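Local coordinates for protein angel homolog 2 (PDB 6RW0), which acts as a 2',3'-cyclic phosphatase of the CCR4/nocturin family and probably binds the 3' untranslated regions of mRNA, at residues F148-N154 / V174-K180; S289-V293 / N329-H333. One frame throughout, in Å; residues are numbered along the deposited sequence. Where two conformers were deposited one is given.

Contact 1. Residues F148-N154 / V174-K180; sequences FSLLSVN and VLLLQPK
A classic beta bulge sets Leu-151 and Ser-152 together against Leu-176, interrupting the antiparallel pairing of 148-154 with 174-179 at the end of one sheet of the DNase I-like sandwich. The Leu-176 carbonyl oxygen accepts from Leu-151 N at 2.8 Å and only weakly from Ser-152 N at 3.3 Å. The extra residue shifts the register by one; Leu-176 N donates back to Ser-152 O, and Val-153 then pairs with Leu-175.

The apolar face carries Phe-148, Leu-150, Val-153, Leu-175 and Leu-177, and much of it packs on Phe-143 and Ile-141 of the other sheet. Here the CD1 methyl of Leu-177 sits over one face of the Phe-148 ring, 4.1 Å from the ring centroid, in a CH-pi contact. Farther along, Val-153 and Leu-175 run alongside each other, CG1 of the former 3.8 Å from CD2 of the latter.

On the reverse face, Asn-154 hugs its neighbour's backbone. Its CB lies 3.3 Å from Val-174 O and CG 3.6 Å from the same oxygen; a first torsion of -51° places CG beside its own backbone N, turning the amide back along the strand. At the tip, ND2 donates to Val-174 O at 3.1 Å, from above the carbonyl plane, and also to Ser-152 OG. With an alanine here both ND2 bonds go, which is likely to leave the Ser-152 hydroxyl freer to turn. Helix 203-220 packs against this end through Glu-216 and Val-220. The ND2 bond to Ser-152 OG is 3.0 Å long, nearly straight at 173°, and lies in the amide plane.

Contact 2. Residues S289-V293 / N329-H333; sequences SQNCV and NLQHH
Asn-291, Gln-290 and Gln-331 carry most of this junction, in which a type I beta turn, Ser-289 to Cys-292, docks on the edge of strand 329-331. The strand pairs along its other edge with 253-255, through Leu-330 and Leu-254, so the turn extends a two-stranded patch without forming a regular strand. Inside the turn, Ser-289 OG accepts from Asn-291 N at 3.1 Å, which makes an ST turn.

Gln-290 supplies the main backbone link, its carbonyl oxygen accepting from Gln-331 N at 2.9 Å. Its side chain, bent at the second torsion (-64°), carries the amide across Leu-330 at about a right angle, with NE2 3.7 Å from the CD2 methyl. NE2 also makes a weak hydrogen bond to Tyr-256 OH.

Asn-291 works on both neighbours. In one of the two conformers of Gln-331, NE2 donates to Asn-291 OD1 at 2.7 Å, almost end-on to the carbonyl (172°), the two amide planes standing 75° apart. The CB of Asn-291 lies 3.5 Å from His-333 NE2, while its CA approaches Gln-331 O at 3.1 Å in a CA-H...O contact. Its carbonyl oxygen accepts from a water at 2.9 Å, and this water in turn accepts from His-333 N.

Cys-292 turns inward, its side chain packing against Phe-248, Ala-211 and Leu-214.

The chemistry is thus largely polar and built on backbone groups: one direct main-chain bond and one water-mediated link fasten the turn, whereas the amide-amide bond is less certain because Gln-331 is divided between two positions.

From the N terminus, the chain passes through several strands of one sheet, with helices between, then enters strand 148-157. Contact 1 forms where strand 171-179 returns beside it, closing a loop of 19 residues and joining two strands at the end of the second sandwich sheet. The chain next passes through strand 189-195, helix 203-220, strand 231-236 and helix 244-251, and only after strand 253-255 does contact 2 open; it closes a longer loop of 35 residues, much of it not modelled, and ties that loop to the small two-stranded sheet. The two loops follow in series, neither nesting nor crossing. Their centres lie 25 Å apart and their nearest atoms about 11 Å, yet helix 203-220 touches both.

Contact 1. Residues F148-N154 / V174-K180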
ATOM      1  N   PHE A 148     -13.481   3.204  16.132  1.00 18.32           N
ATOM      2  CA  PHE A 148     -14.310   3.532  14.954  1.00 17.35           C
ATOM      3  C   PHE A 148     -15.501   2.596  14.785  1.00 17.79           C
ATOM      4  O   PHE A 148     -15.460   1.482  15.246  1.00 19.72           O
ATOM      5  CB  PHE A 148     -13.553   3.307  13.635  1.00 17.69           C
ATOM      6  CG  PHE A 148     -12.236   4.015  13.482  1.00 17.03           C
ATOM      7  CD1 PHE A 148     -12.179   5.278  12.956  1.00 18.47           C
ATOM      8  CD2 PHE A 148     -11.059   3.396  13.837  1.00 19.22           C
ATOM      9  CE1 PHE A 148     -10.968   5.909  12.806  1.00 20.26           C
ATOM     10  CE2 PHE A 148      -9.850   4.043  13.699  1.00 21.09           C
ATOM     11  CZ  PHE A 148      -9.805   5.297  13.175  1.00 19.55           C
ATOM     12  N   SER A 149     -16.528   3.098  14.113  1.00 18.40           N
ATOM     13  CA  SER A 149     -17.592   2.276  13.563  1.00 17.38           C
ATOM     14  C   SER A 149     -17.432   2.181  12.050  1.00 17.60           C
ATOM     15  O   SER A 149     -16.884   3.079  11.404  1.00 20.02           O
ATOM     16  CB  SER A 149     -18.976   2.866  13.846  1.00 18.48           C
ATOM     17  OG  SER A 149     -19.260   2.896  15.237  1.00 21.89           O
ATOM     18  N   LEU A 150     -17.938   1.099  11.483  1.00 18.29           N
ATOM     19  CA  LEU A 150     -17.814   0.848  10.056  1.00 17.58           C
ATOM     20  C   LEU A 150     -19.038   1.389   9.332  1.00 18.07           C
ATOM     21  O   LEU A 150     -20.168   0.995   9.634  1.00 22.24           O
ATOM     22  CB  LEU A 150     -17.710  -0.654   9.848  1.00 18.05           C
ATOM     23  CG  LEU A 150     -17.548  -1.166   8.425  1.00 18.19           C
ATOM     24  CD1 LEU A 150     -16.351  -0.553   7.738  1.00 18.66           C
ATOM     25  CD2 LEU A 150     -17.448  -2.680   8.516  1.00 22.41           C
ATOM     26  N   LEU A 151     -18.809   2.265   8.355  1.00 16.63           N
ATOM     27  CA  LEU A 151     -19.904   2.776   7.540  1.00 18.31           C
ATOM     28  C   LEU A 151     -20.079   1.992   6.242  1.00 18.56           C
ATOM     29  O   LEU A 151     -21.215   1.748   5.820  1.00 21.57           O
ATOM     30  CB  LEU A 151     -19.688   4.257   7.220  1.00 18.33           C
ATOM     31  CG  LEU A 151     -19.593   5.162   8.450  1.00 17.48           C
ATOM     32  CD1 LEU A 151     -19.414   6.607   8.025  1.00 21.17           C
ATOM     33  CD2 LEU A 151     -20.828   5.012   9.309  1.00 20.38           C
ATOM     34  N   SER A 152     -18.985   1.616   5.584  1.00 18.13           N
ATOM     35  CA  SER A 152     -19.100   0.853   4.351  1.00 16.55           C
ATOM     36  C   SER A 152     -17.804   0.118   4.047  1.00 15.40           C
ATOM     37  O   SER A 152     -16.713   0.534   4.451  1.00 16.10           O
ATOM     38  CB  SER A 152     -19.480   1.743   3.162  1.00 19.00           C
ATOM     39  OG  SER A 152     -18.479   2.696   2.890  1.00 20.97           O
ATOM     40  N   VAL A 153     -17.961  -0.983   3.314  1.00 16.91           N
ATOM     41  CA  VAL A 153     -16.865  -1.820   2.842  1.00 15.53           C
ATOM     42  C   VAL A 153     -16.945  -1.849   1.325  1.00 15.37           C
ATOM     43  O   VAL A 153     -17.987  -2.205   0.760  1.00 17.98           O
ATOM     44  CB  VAL A 153     -16.976  -3.243   3.417  1.00 16.53           C
ATOM     45  CG1 VAL A 153     -15.786  -4.088   2.945  1.00 17.59           C
ATOM     46  CG2 VAL A 153     -17.080  -3.202   4.930  1.00 19.68           C
ATOM     47  N   ASN A 154     -15.841  -1.506   0.665  1.00 15.08           N
ATOM     48  CA  ASN A 154     -15.837  -1.231  -0.770  1.00 13.69           C
ATOM     49  C   ASN A 154     -14.654  -1.937  -1.409  1.00 14.72           C
ATOM     50  O   ASN A 154     -13.570  -1.355  -1.561  1.00 14.24           O
ATOM     51  CB  ASN A 154     -15.822   0.274  -0.995  1.00 16.05           C
ATOM     52  CG  ASN A 154     -16.914   0.976  -0.196  1.00 19.56           C
ATOM     53  OD1 ASN A 154     -18.046   1.062  -0.644  1.00 23.32           O
ATOM     54  ND2 ASN A 154     -16.578   1.446   0.999  1.00 21.02           N
ATOM     55  N   VAL A 174     -11.392  -0.454   0.233  1.00 13.09           N
ATOM     56  CA  VAL A 174     -11.623   0.888   0.764  1.00 13.81           C
ATOM     57  C   VAL A 174     -12.701   0.781   1.830  1.00 14.27           C
ATOM     58  O   VAL A 174     -13.800   0.281   1.558  1.00 15.38           O
ATOM     59  CB  VAL A 174     -12.047   1.878  -0.335  1.00 14.00           C
ATOM     60  CG1 VAL A 174     -12.239   3.264   0.251  1.00 16.73           C
ATOM     61  CG2 VAL A 174     -11.011   1.892  -1.468  1.00 14.95           C
ATOM     62  N   LEU A 175     -12.394   1.226   3.043  1.00 14.75           N
ATOM     63  CA  LEU A 175     -13.389   1.288   4.101  1.00 14.34           C
ATOM     64  C   LEU A 175     -13.717   2.745   4.384  1.00 15.14           C
ATOM     65  O   LEU A 175     -12.858   3.624   4.275  1.00 17.11           O
ATOM     66  CB  LEU A 175     -12.902   0.648   5.407  1.00 16.28           C
ATOM     67  CG  LEU A 175     -12.439  -0.808   5.396  1.00 17.96           C
ATOM     68  CD1 LEU A 175     -12.298  -1.337   6.831  1.00 18.30           C
ATOM     69  CD2 LEU A 175     -13.324  -1.722   4.585  1.00 18.58           C
ATOM     70  N   LEU A 176     -14.959   2.997   4.764  1.00 14.97           N
ATOM     71  CA  LEU A 176     -15.349   4.289   5.299  1.00 15.48           C
ATOM     72  C   LEU A 176     -15.662   4.074   6.773  1.00 15.19           C
ATOM     73  O   LEU A 176     -16.504   3.234   7.108  1.00 16.41           O
ATOM     74  CB  LEU A 176     -16.544   4.858   4.547  1.00 17.02           C
ATOM     75  CG  LEU A 176     -16.803   6.324   4.893  1.00 18.64           C
ATOM     76  CD1 LEU A 176     -15.702   7.275   4.424  1.00 19.53           C
ATOM     77  CD2 LEU A 176     -18.141   6.748   4.303  1.00 19.75           C
ATOM     78  N   LEU A 177     -14.934   4.783   7.625  1.00 16.91           N
ATOM     79  CA  LEU A 177     -14.988   4.600   9.090  1.00 17.51           C
ATOM     80  C   LEU A 177     -15.487   5.866   9.781  1.00 18.20           C
ATOM     81  O   LEU A 177     -15.139   6.916   9.349  1.00 20.72           O
ATOM     82  CB  LEU A 177     -13.590   4.275   9.619  1.00 17.04           C
ATOM     83  CG  LEU A 177     -12.896   3.056   9.030  1.00 17.94           C
ATOM     84  CD1 LEU A 177     -11.534   2.888   9.663  1.00 20.11           C
ATOM     85  CD2 LEU A 177     -13.715   1.799   9.229  1.00 19.69           C
ATOM     86  N   GLN A 178     -16.272   5.723  10.838  1.00 19.13           N
ATOM     87  CA  GLN A 178     -16.756   6.870  11.622  1.00 17.93           C
ATOM     88  C   GLN A 178     -15.974   6.885  12.938  1.00 18.52           C
ATOM     89  O   GLN A 178     -16.116   5.948  13.695  1.00 17.48           O
ATOM     90  CB  GLN A 178     -18.251   6.762  11.885  1.00 20.32           C
ATOM     91  CG  GLN A 178     -18.790   7.967  12.635  1.00 25.08           C
ATOM     92  CD  GLN A 178     -18.585   9.242  11.866  1.00 28.78           C
ATOM     93  OE1 GLN A 178     -18.804   9.299  10.676  1.00 30.56           O
ATOM     94  NE2 GLN A 178     -18.115  10.270  12.535  1.00 33.42           N
ATOM     95  N   PRO A 179     -15.160   7.912  13.225  1.00 18.28           N
ATOM     96  CA  PRO A 179     -14.479   7.994  14.505  1.00 18.62           C
ATOM     97  C   PRO A 179     -15.493   7.964  15.659  1.00 19.69           C
ATOM     98  O   PRO A 179     -16.479   8.593  15.543  1.00 21.17           O
ATOM     99  CB  PRO A 179     -13.750   9.335  14.438  1.00 21.06           C
ATOM    100  CG  PRO A 179     -13.524   9.536  12.976  1.00 21.63           C
ATOM    101  CD  PRO A 179     -14.779   8.993  12.333  1.00 19.32           C
ATOM    102  N   LYS A 180     -15.200   7.225  16.724  1.00 20.84           N
ATOM    103  CA  LYS A 180     -16.094   7.094  17.893  1.00 25.05           C
ATOM    104  C   LYS A 180     -15.787   8.192  18.903  1.00 31.04           C
ATOM    105  O   LYS A 180     -14.980   7.950  19.766  1.00 35.03           O
ATOM    106  CB  LYS A 180     -15.890   5.730  18.538  1.00 27.63           C
ATOM    107  CG  LYS A 180     -16.703   4.627  17.912  1.00 30.56           C
ATOM    108  CD  LYS A 180     -16.884   3.452  18.801  1.00 29.87           C
ATOM    109  CE  LYS A 180     -17.589   2.337  18.082  1.00 28.84           C
ATOM    110  NZ  LYS A 180     -17.586   1.092  18.868  1.00 28.93           N
TER

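Contact 2. Residues S289-V293 / N329-H333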
ATOM      1  N   SER A 289     -12.504   8.246 -16.008  1.00 15.94           N
ATOM      2  CA  SER A 289     -12.011   9.402 -16.783  1.00 16.01           C
ATOM      3  C   SER A 289     -10.511   9.572 -16.579  1.00 17.08           C
ATOM      4  O   SER A 289      -9.960   9.005 -15.668  1.00 17.25           O
ATOM      5  CB  SER A 289     -12.733  10.651 -16.367  1.00 16.91           C
ATOM      6  OG  SER A 289     -12.230  11.127 -15.142  1.00 19.61           O
ATOM      7  N   GLN A 290      -9.912  10.512 -17.300  1.00 19.58           N
ATOM      8  CA  GLN A 290      -8.483  10.883 -17.141  1.00 21.20           C
ATOM      9  C   GLN A 290      -8.239  11.613 -15.807  1.00 19.30           C
ATOM     10  O   GLN A 290      -7.110  11.879 -15.543  1.00 20.54           O
ATOM     11  CB  GLN A 290      -7.988  11.734 -18.306  1.00 24.21           C
ATOM     12  CG  GLN A 290      -8.036  11.011 -19.631  1.00 34.75           C
ATOM     13  CD  GLN A 290      -7.100   9.838 -19.641  1.00 40.34           C
ATOM     14  OE1 GLN A 290      -7.496   8.750 -19.287  1.00 45.57           O
ATOM     15  NE2 GLN A 290      -5.854  10.053 -20.036  1.00 42.40           N
ATOM     16  N   ASN A 291      -9.268  12.061 -15.087  1.00 17.52           N
ATOM     17  CA  ASN A 291      -9.152  12.608 -13.724  1.00 17.11           C
ATOM     18  C   ASN A 291      -9.333  11.483 -12.685  1.00 16.27           C
ATOM     19  O   ASN A 291      -9.493  11.826 -11.541  1.00 16.91           O
ATOM     20  CB  ASN A 291     -10.136  13.752 -13.512  1.00 18.45           C
ATOM     21  CG  ASN A 291      -9.857  14.929 -14.414  1.00 22.27           C
ATOM     22  OD1 ASN A 291      -8.763  15.100 -14.897  1.00 25.51           O
ATOM     23  ND2 ASN A 291     -10.863  15.742 -14.635  1.00 25.90           N
ATOM     24  N   CYS A 292      -9.385  10.211 -13.101  1.00 15.36           N
ATOM     25  CA  CYS A 292      -9.460   9.067 -12.187  1.00 16.41           C
ATOM     26  C   CYS A 292     -10.743   9.075 -11.358  1.00 15.98           C
ATOM     27  O   CYS A 292     -10.739   8.735 -10.170  1.00 17.65           O
ATOM     28  CB  CYS A 292      -8.214   8.942 -11.304  1.00 17.78           C
ATOM     29  SG  CYS A 292      -6.720   8.620 -12.258  1.00 17.99           S
ATOM     30  N   VAL A 293     -11.848   9.469 -11.984  1.00 16.14           N
ATOM     31  CA  VAL A 293     -13.163   9.349 -11.364  1.00 16.98           C
ATOM     32  C   VAL A 293     -14.050   8.470 -12.233  1.00 17.63           C
ATOM     33  O   VAL A 293     -13.893   8.400 -13.452  1.00 17.10           O
ATOM     34  CB  VAL A 293     -13.842  10.706 -11.097  1.00 19.25           C
ATOM     35  CG1 VAL A 293     -12.961  11.548 -10.201  1.00 20.78           C
ATOM     36  CG2 VAL A 293     -14.156  11.427 -12.383  1.00 21.59           C
ATOM     37  N   ASN A 329      -2.283  13.339 -20.415  1.00 26.95           N
ATOM     38  CA  ASN A 329      -2.176  13.764 -19.030  1.00 27.14           C
ATOM     39  C   ASN A 329      -3.197  13.027 -18.187  1.00 24.02           C
ATOM     40  O   ASN A 329      -4.356  12.880 -18.587  1.00 27.52           O
ATOM     41  CB  ASN A 329      -2.395  15.265 -18.902  1.00 29.72           C
ATOM     42  CG  ASN A 329      -1.325  16.050 -19.598  1.00 34.82           C
ATOM     43  OD1 ASN A 329      -0.239  16.243 -19.059  1.00 31.76           O
ATOM     44  ND2 ASN A 329      -1.609  16.484 -20.819  1.00 40.52           N
ATOM     45  N   LEU A 330      -2.743  12.538 -17.044  1.00 19.40           N
ATOM     46  CA  LEU A 330      -3.607  11.990 -16.022  1.00 19.47           C
ATOM     47  C   LEU A 330      -3.672  12.990 -14.880  1.00 18.62           C
ATOM     48  O   LEU A 330      -2.697  13.692 -14.597  1.00 20.92           O
ATOM     49  CB  LEU A 330      -3.031  10.705 -15.448  1.00 24.31           C
ATOM     50  CG  LEU A 330      -3.202   9.374 -16.165  1.00 30.86           C
ATOM     51  CD1 LEU A 330      -2.776   8.303 -15.144  1.00 29.08           C
ATOM     52  CD2 LEU A 330      -4.610   9.195 -16.647  1.00 32.49           C
ATOM     53  N   GLN A 331      -4.823  13.051 -14.219  0.53 18.39           N
ATOM     54  CA  GLN A 331      -4.990  13.892 -13.047  0.53 17.69           C
ATOM     55  C   GLN A 331      -5.780  13.116 -12.001  0.53 16.19           C
ATOM     56  O   GLN A 331      -6.467  12.144 -12.319  0.53 17.16           O
ATOM     57  CB  GLN A 331      -5.736  15.190 -13.395  0.53 19.61           C
ATOM     58  CG  GLN A 331      -5.004  16.114 -14.380  0.53 21.59           C
ATOM     59  CD  GLN A 331      -5.213  15.774 -15.866  0.53 25.74           C
ATOM     60  OE1 GLN A 331      -4.363  16.090 -16.699  0.53 28.53           O
ATOM     61  NE2 GLN A 331      -6.349  15.167 -16.201  0.53 25.22           N
ATOM     62  N   HIS A 332      -5.660  13.539 -10.742  1.00 15.70           N
ATOM     63  CA  HIS A 332      -6.613  13.165  -9.704  1.00 16.68           C
ATOM     64  C   HIS A 332      -6.905  14.421  -8.896  1.00 17.15           C
ATOM     65  O   HIS A 332      -6.193  15.428  -9.001  1.00 19.07           O
ATOM     66  CB  HIS A 332      -6.170  11.973  -8.842  1.00 17.25           C
ATOM     67  CG  HIS A 332      -5.024  12.265  -7.935  1.00 17.72           C
ATOM     68  ND1 HIS A 332      -5.102  13.167  -6.895  1.00 17.09           N
ATOM     69  CD2 HIS A 332      -3.773  11.752  -7.896  1.00 17.78           C
ATOM     70  CE1 HIS A 332      -3.941  13.207  -6.264  1.00 15.83           C
ATOM     71  NE2 HIS A 332      -3.117  12.362  -6.856  1.00 17.00           N
ATOM     72  N   HIS A 333      -7.970  14.371  -8.090  1.00 16.52           N
ATOM     73  CA  HIS A 333      -8.460  15.553  -7.394  1.00 17.91           C
ATOM     74  C   HIS A 333      -8.111  15.582  -5.912  1.00 19.47           C
ATOM     75  O   HIS A 333      -8.672  16.403  -5.173  1.00 22.49           O
ATOM     76  CB  HIS A 333      -9.977  15.661  -7.544  1.00 19.71           C
ATOM     77  CG  HIS A 333     -10.432  15.842  -8.955  1.00 22.01           C
ATOM     78  ND1 HIS A 333      -9.894  16.795  -9.788  1.00 24.50           N
ATOM     79  CD2 HIS A 333     -11.383  15.200  -9.674  1.00 23.86           C
ATOM     80  CE1 HIS A 333     -10.500  16.740 -10.963  1.00 25.34           C
ATOM     81  NE2 HIS A 333     -11.402  15.779 -10.920  1.00 24.22           N
TER
HETATM   82  O   HOH W   1      -9.811  12.170  -8.631  1.00 20.79           O